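Local coordinates for papain inhibitor (PDB 5NTB), which inhibits the cysteine proteases papain and bromelain and the serine protease trypsin, and serves as a glutamine and lysine donor substrate for transglutaminase, at residues G5-D17 and R80-A94. Sequence-based numbering, arbitrary orientation.
Sequences GQKMTGKMTYYTD and RTHIDLSQAAFAKLA. With SO4 (sulfate ion), chain C; SO4 (sulfate ion), chain D.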
loop_
_atom_site.group_PDB
_atom_site.type_symbol
_atom_site.label_atom_id
_atom_site.label_comp_id
_atom_site.label_asym_id
_atom_site.label_seq_id
_atom_site.Cartn_x
_atom_site.Cartn_y
_atom_site.Cartn_z
ATOM N N GLY A 5 10.202 7.396 -6.414
ATOM C CA GLY A 5 11.483 7.490 -5.755
ATOM C C GLY A 5 11.534 8.418 -4.563
ATOM O O GLY A 5 12.550 8.442 -3.863
ATOM N N GLN A 6 10.483 9.179 -4.298
ATOM C CA GLN A 6 10.520 10.136 -3.202
ATOM C C GLN A 6 10.105 9.447 -1.907
ATOM O O GLN A 6 8.967 8.984 -1.782
ATOM C CB GLN A 6 9.627 11.340 -3.478
ATOM C CG GLN A 6 9.156 12.026 -2.202
ATOM C CD GLN A 6 8.041 13.020 -2.438
ATOM O OE1 GLN A 6 6.996 12.961 -1.781
ATOM N NE2 GLN A 6 8.257 13.951 -3.358
ATOM N N LYS A 7 11.022 9.383 -0.950
ATOM C CA LYS A 7 10.725 8.716 0.308
ATOM C C LYS A 7 9.801 9.588 1.142
ATOM O O LYS A 7 9.960 10.811 1.211
ATOM C CB LYS A 7 12.011 8.399 1.083
ATOM C CG LYS A 7 12.917 7.362 0.413
ATOM C CD LYS A 7 13.279 6.219 1.371
ATOM C CE LYS A 7 13.795 4.984 0.632
ATOM N NZ LYS A 7 14.352 5.335 -0.710
ATOM N N MET A 8 8.811 8.957 1.751
ATOM C CA MET A 8 7.880 9.632 2.635
ATOM C C MET A 8 7.862 8.938 3.981
ATOM O O MET A 8 8.017 7.716 4.062
ATOM C CB MET A 8 6.484 9.646 2.052
ATOM C CG MET A 8 6.381 10.687 0.960
ATOM S SD MET A 8 4.871 10.541 0.024
ATOM C CE MET A 8 5.102 8.973 -0.800
ATOM N N THR A 9 7.698 9.721 5.037
ATOM C CA THR A 9 7.500 9.157 6.354
ATOM C C THR A 9 6.012 9.027 6.609
ATOM O O THR A 9 5.233 9.933 6.307
ATOM C CB THR A 9 8.146 10.026 7.431
ATOM O OG1 THR A 9 9.552 10.134 7.167
ATOM C CG2 THR A 9 7.942 9.387 8.797
ATOM N N GLY A 10 5.617 7.888 7.150
ATOM C CA GLY A 10 4.225 7.762 7.492
ATOM C C GLY A 10 3.975 6.583 8.392
ATOM O O GLY A 10 4.812 6.218 9.225
ATOM N N LYS A 11 2.806 5.997 8.245
ATOM C CA LYS A 11 2.398 4.908 9.104
ATOM C C LYS A 11 1.822 3.808 8.240
ATOM O O LYS A 11 1.432 4.026 7.085
ATOM C CB LYS A 11 1.374 5.360 10.146
ATOM C CG LYS A 11 0.016 5.660 9.563
ATOM C CD LYS A 11 -1.017 5.969 10.647
ATOM C CE LYS A 11 -1.005 7.442 11.006
ATOM N NZ LYS A 11 -2.230 7.838 11.757
ATOM N N MET A 12 1.789 2.617 8.808
ATOM C CA MET A 12 1.199 1.490 8.115
ATOM C C MET A 12 0.237 0.759 9.035
ATOM O O MET A 12 0.488 0.585 10.234
ATOM C CB MET A 12 2.263 0.528 7.587
ATOM C CG MET A 12 3.110 -0.140 8.642
ATOM S SD MET A 12 4.310 -1.247 7.874
ATOM C CE MET A 12 5.040 -1.984 9.337
ATOM N N THR A 13 -0.881 0.373 8.459
ATOM C CA THR A 13 -1.808 -0.576 9.045
ATOM C C THR A 13 -1.929 -1.737 8.079
ATOM O O THR A 13 -1.246 -1.794 7.053
ATOM C CB THR A 13 -3.161 0.083 9.300
ATOM O OG1 THR A 13 -3.617 0.696 8.092
ATOM C CG2 THR A 13 -3.032 1.161 10.363
ATOM N N TYR A 14 -2.799 -2.682 8.392
ATOM C CA TYR A 14 -2.998 -3.773 7.452
ATOM C C TYR A 14 -4.472 -4.128 7.355
ATOM O O TYR A 14 -5.279 -3.799 8.228
ATOM C CB TYR A 14 -2.178 -5.016 7.819
ATOM C CG TYR A 14 -2.606 -5.670 9.107
ATOM C CD1 TYR A 14 -3.656 -6.578 9.121
ATOM C CD2 TYR A 14 -1.971 -5.370 10.305
ATOM C CE1 TYR A 14 -4.066 -7.167 10.287
ATOM C CE2 TYR A 14 -2.377 -5.967 11.481
ATOM C CZ TYR A 14 -3.424 -6.860 11.454
ATOM O OH TYR A 14 -3.841 -7.480 12.611
ATOM N N TYR A 15 -4.811 -4.822 6.273
ATOM C CA TYR A 15 -6.184 -5.239 6.041
ATOM C C TYR A 15 -6.207 -6.634 5.444
ATOM O O TYR A 15 -5.179 -7.174 5.046
ATOM C CB TYR A 15 -6.938 -4.228 5.164
ATOM C CG TYR A 15 -6.642 -4.189 3.670
ATOM C CD1 TYR A 15 -5.393 -3.804 3.181
ATOM C CD2 TYR A 15 -7.650 -4.457 2.749
ATOM C CE1 TYR A 15 -5.157 -3.714 1.816
ATOM C CE2 TYR A 15 -7.426 -4.360 1.394
ATOM C CZ TYR A 15 -6.173 -3.999 0.931
ATOM O OH TYR A 15 -5.952 -3.908 -0.433
ATOM N N THR A 16 -7.415 -7.226 5.413
ATOM C CA THR A 16 -7.583 -8.635 5.065
ATOM C C THR A 16 -8.667 -8.866 4.015
ATOM O O THR A 16 -9.199 -9.979 3.936
ATOM C CB THR A 16 -7.918 -9.459 6.312
ATOM O OG1 THR A 16 -9.094 -8.920 6.931
ATOM C CG2 THR A 16 -6.768 -9.422 7.299
ATOM N N ASP A 17 -9.013 -7.859 3.219
ATOM C CA ASP A 17 -10.066 -8.039 2.224
ATOM C C ASP A 17 -9.716 -9.133 1.223
ATOM O O ASP A 17 -8.563 -9.284 0.798
ATOM C CB ASP A 17 -10.311 -6.749 1.442
ATOM C CG ASP A 17 -10.841 -5.618 2.291
ATOM O OD1 ASP A 17 -11.094 -5.814 3.498
ATOM O OD2 ASP A 17 -11.007 -4.510 1.728
ATOM N N ARG A 80 -2.612 11.031 3.793
ATOM C CA ARG A 80 -1.675 11.052 2.672
ATOM C C ARG A 80 -0.511 10.061 2.768
ATOM O O ARG A 80 -0.117 9.456 1.759
ATOM C CB ARG A 80 -1.146 12.477 2.564
ATOM C CG ARG A 80 -0.322 12.738 1.368
ATOM C CD ARG A 80 0.079 14.206 1.348
ATOM N NE ARG A 80 1.124 14.415 0.375
ATOM C CZ ARG A 80 2.418 14.275 0.635
ATOM N NH1 ARG A 80 2.821 13.936 1.862
ATOM N NH2 ARG A 80 3.303 14.476 -0.325
ATOM N N THR A 81 0.098 9.914 3.943
ATOM C CA THR A 81 1.264 9.041 4.043
ATOM C C THR A 81 0.974 7.768 4.821
ATOM O O THR A 81 1.910 7.044 5.183
ATOM C CB THR A 81 2.452 9.768 4.666
ATOM O OG1 THR A 81 2.099 10.185 5.984
ATOM C CG2 THR A 81 2.861 10.989 3.807
ATOM N N HIS A 82 -0.296 7.467 5.056
ATOM C CA HIS A 82 -0.708 6.242 5.734
ATOM C C HIS A 82 -1.037 5.179 4.691
ATOM O O HIS A 82 -2.009 5.319 3.948
ATOM C CB HIS A 82 -1.904 6.554 6.631
ATOM C CG HIS A 82 -2.612 5.355 7.181
ATOM N ND1 HIS A 82 -3.812 5.462 7.850
ATOM C CD2 HIS A 82 -2.301 4.038 7.174
ATOM C CE1 HIS A 82 -4.219 4.261 8.217
ATOM N NE2 HIS A 82 -3.318 3.377 7.821
ATOM N N ILE A 83 -0.231 4.106 4.637
ATOM C CA ILE A 83 -0.503 3.009 3.713
ATOM C C ILE A 83 -1.157 1.867 4.466
ATOM O O ILE A 83 -0.869 1.614 5.639
ATOM C CB ILE A 83 0.769 2.537 2.982
ATOM C CG1 ILE A 83 1.832 2.036 3.966
ATOM C CG2 ILE A 83 1.304 3.652 2.114
ATOM C CD1 ILE A 83 3.079 1.462 3.272
ATOM N N ASP A 84 -2.022 1.150 3.767
ATOM C CA ASP A 84 -2.729 -0.008 4.309
ATOM C C ASP A 84 -2.180 -1.219 3.561
ATOM O O ASP A 84 -2.585 -1.509 2.429
ATOM C CB ASP A 84 -4.237 0.162 4.127
ATOM C CG ASP A 84 -5.069 -0.574 5.175
ATOM O OD1 ASP A 84 -4.520 -1.113 6.147
ATOM O OD2 ASP A 84 -6.307 -0.590 5.016
ATOM N N LEU A 85 -1.223 -1.903 4.172
ATOM C CA LEU A 85 -0.636 -3.080 3.560
ATOM C C LEU A 85 -1.576 -4.260 3.690
ATOM O O LEU A 85 -2.394 -4.328 4.604
ATOM C CB LEU A 85 0.696 -3.426 4.228
ATOM C CG LEU A 85 1.875 -2.528 3.893
ATOM C CD1 LEU A 85 3.023 -2.900 4.820
ATOM C CD2 LEU A 85 2.308 -2.707 2.456
ATOM N N SER A 86 -1.442 -5.215 2.783
ATOM C CA SER A 86 -2.060 -6.498 3.070
ATOM C C SER A 86 -1.516 -7.054 4.384
ATOM O O SER A 86 -0.381 -6.779 4.781
ATOM C CB SER A 86 -1.820 -7.466 1.916
ATOM O OG SER A 86 -0.444 -7.784 1.791
ATOM N N GLN A 87 -2.357 -7.822 5.072
ATOM C CA GLN A 87 -1.915 -8.552 6.253
ATOM C C GLN A 87 -0.646 -9.342 5.964
ATOM O O GLN A 87 0.303 -9.342 6.765
ATOM C CB GLN A 87 -3.039 -9.485 6.709
ATOM C CG GLN A 87 -2.767 -10.192 8.015
ATOM C CD GLN A 87 -3.831 -11.220 8.325
ATOM O OE1 GLN A 87 -4.435 -11.172 9.385
ATOM N NE2 GLN A 87 -4.084 -12.129 7.397
ATOM N N ALA A 88 -0.599 -9.988 4.798
ATOM C CA ALA A 88 0.552 -10.806 4.441
ATOM C C ALA A 88 1.824 -9.974 4.329
ATOM O O ALA A 88 2.894 -10.399 4.784
ATOM C CB ALA A 88 0.264 -11.551 3.136
ATOM N N ALA A 89 1.736 -8.783 3.727
ATOM C CA ALA A 89 2.928 -7.950 3.612
ATOM C C ALA A 89 3.321 -7.346 4.954
ATOM O O ALA A 89 4.510 -7.288 5.293
ATOM C CB ALA A 89 2.696 -6.840 2.587
ATOM N N PHE A 90 2.339 -6.863 5.715
ATOM C CA PHE A 90 2.624 -6.225 7.001
ATOM C C PHE A 90 3.413 -7.152 7.914
ATOM O O PHE A 90 4.384 -6.731 8.556
ATOM C CB PHE A 90 1.299 -5.816 7.639
ATOM C CG PHE A 90 1.421 -5.030 8.911
ATOM C CD1 PHE A 90 1.763 -5.653 10.102
ATOM C CD2 PHE A 90 1.105 -3.674 8.928
ATOM C CE1 PHE A 90 1.834 -4.934 11.287
ATOM C CE2 PHE A 90 1.167 -2.952 10.117
ATOM C CZ PHE A 90 1.530 -3.590 11.294
ATOM N N ALA A 91 3.026 -8.431 7.950
ATOM C CA ALA A 91 3.648 -9.401 8.837
ATOM C C ALA A 91 5.120 -9.609 8.527
ATOM O O ALA A 91 5.866 -10.066 9.399
ATOM C CB ALA A 91 2.905 -10.727 8.733
ATOM N N LYS A 92 5.553 -9.273 7.318
ATOM C CA LYS A 92 6.959 -9.387 6.959
ATOM C C LYS A 92 7.806 -8.282 7.576
ATOM O O LYS A 92 9.039 -8.413 7.637
ATOM C CB LYS A 92 7.096 -9.384 5.440
ATOM C CG LYS A 92 6.393 -10.571 4.801
ATOM C CD LYS A 92 6.471 -10.571 3.292
ATOM C CE LYS A 92 5.752 -11.808 2.758
ATOM N NZ LYS A 92 6.007 -12.002 1.311
ATOM N N LEU A 93 7.176 -7.192 8.010
ATOM C CA LEU A 93 7.865 -6.056 8.608
ATOM C C LEU A 93 7.645 -5.922 10.102
ATOM O O LEU A 93 8.516 -5.397 10.791
ATOM C CB LEU A 93 7.406 -4.749 7.953
ATOM C CG LEU A 93 7.783 -4.573 6.495
ATOM C CD1 LEU A 93 7.224 -3.251 6.007
ATOM C CD2 LEU A 93 9.295 -4.625 6.318
ATOM N N ALA A 94 6.493 -6.343 10.614
ATOM C CA ALA A 94 6.143 -6.068 11.999
ATOM C C ALA A 94 5.133 -7.100 12.474
ATOM O O ALA A 94 4.405 -7.674 11.658
ATOM C CB ALA A 94 5.562 -4.656 12.150
HETATM S S SO4 C . 6.303 14.637 2.191
HETATM O O1 SO4 C . 7.745 14.750 2.395
HETATM O O2 SO4 C . 5.641 15.655 3.002
HETATM O O3 SO4 C . 5.962 14.831 0.788
HETATM O O4 SO4 C . 5.818 13.333 2.639
HETATM S S SO4 D . -5.035 8.421 9.489
HETATM O O1 SO4 D . -3.736 8.891 9.970
HETATM O O2 SO4 D . -5.548 7.372 10.369
HETATM O O3 SO4 D . -4.886 7.904 8.122
HETATM O O4 SO4 D . -5.965 9.550 9.459
HETATM O O HOH W 1 -6.872 -1.663 7.898
HETATM O O HOH W 2 -5.613 -9.926 11.874
#
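Strand 82-86 runs parallel to strand 8-15, their axes crossing at -37°, and the ladder alternates from Ile83 N to Lys11 O, Thr13 N to Ile83 O, Leu85 N to Thr13 O and Tyr15 N to Leu85 O, ending where Gln87 N, at the helix start, donates to Tyr15 O. On one face a chain of hydrogen bonds crosses the pair. His82 NE2 donates in its ring plane to Thr13 OG1 (2.7 Å); Thr13 OG1 in turn donates to Asp84 OD1 (2.8 Å), the hydroxyl reaching the carboxylate from above its plane. The chi1 of 53° sets Thr13 OG1 between backbone N and carbonyl carbon, where it faces both partners. Lys11 CD lies over one face of the His82 imidazole, 4.0 Å from the ring centroid, while Lys11 NZ and His82 ND1 bind the same sulfate, probably from the crystallisation liquor; ND1 reaches its O3 at 2.7 Å. This parallel pairing belongs to the double-psi beta-barrel of the DPBB family; Met12, Ile83 and Leu85, on the other face, are buried in the barrel. There the extended Met12 chain lies along Ile83, Leu85 and Phe90, with CG against Phe90 CE2: SD touches Leu85 CD1 (3.7 Å) and makes an oblique Met-aromatic contact with Phe90, and CE fits against the CB atoms of Leu93 and Ala94, Val101 and Ile104 also packing on Met12. Phe90 is sandwiched, with Met12 CE over one face and the edge of Tyr14 over the other in a T-shaped pair, centroids 4.9 Å apart and planes at 61°. Ser86 N-caps the short helix, its OG accepting from Ala89 N (3.1 Å) and also bonding to the backbone of Gln32 and Leu34.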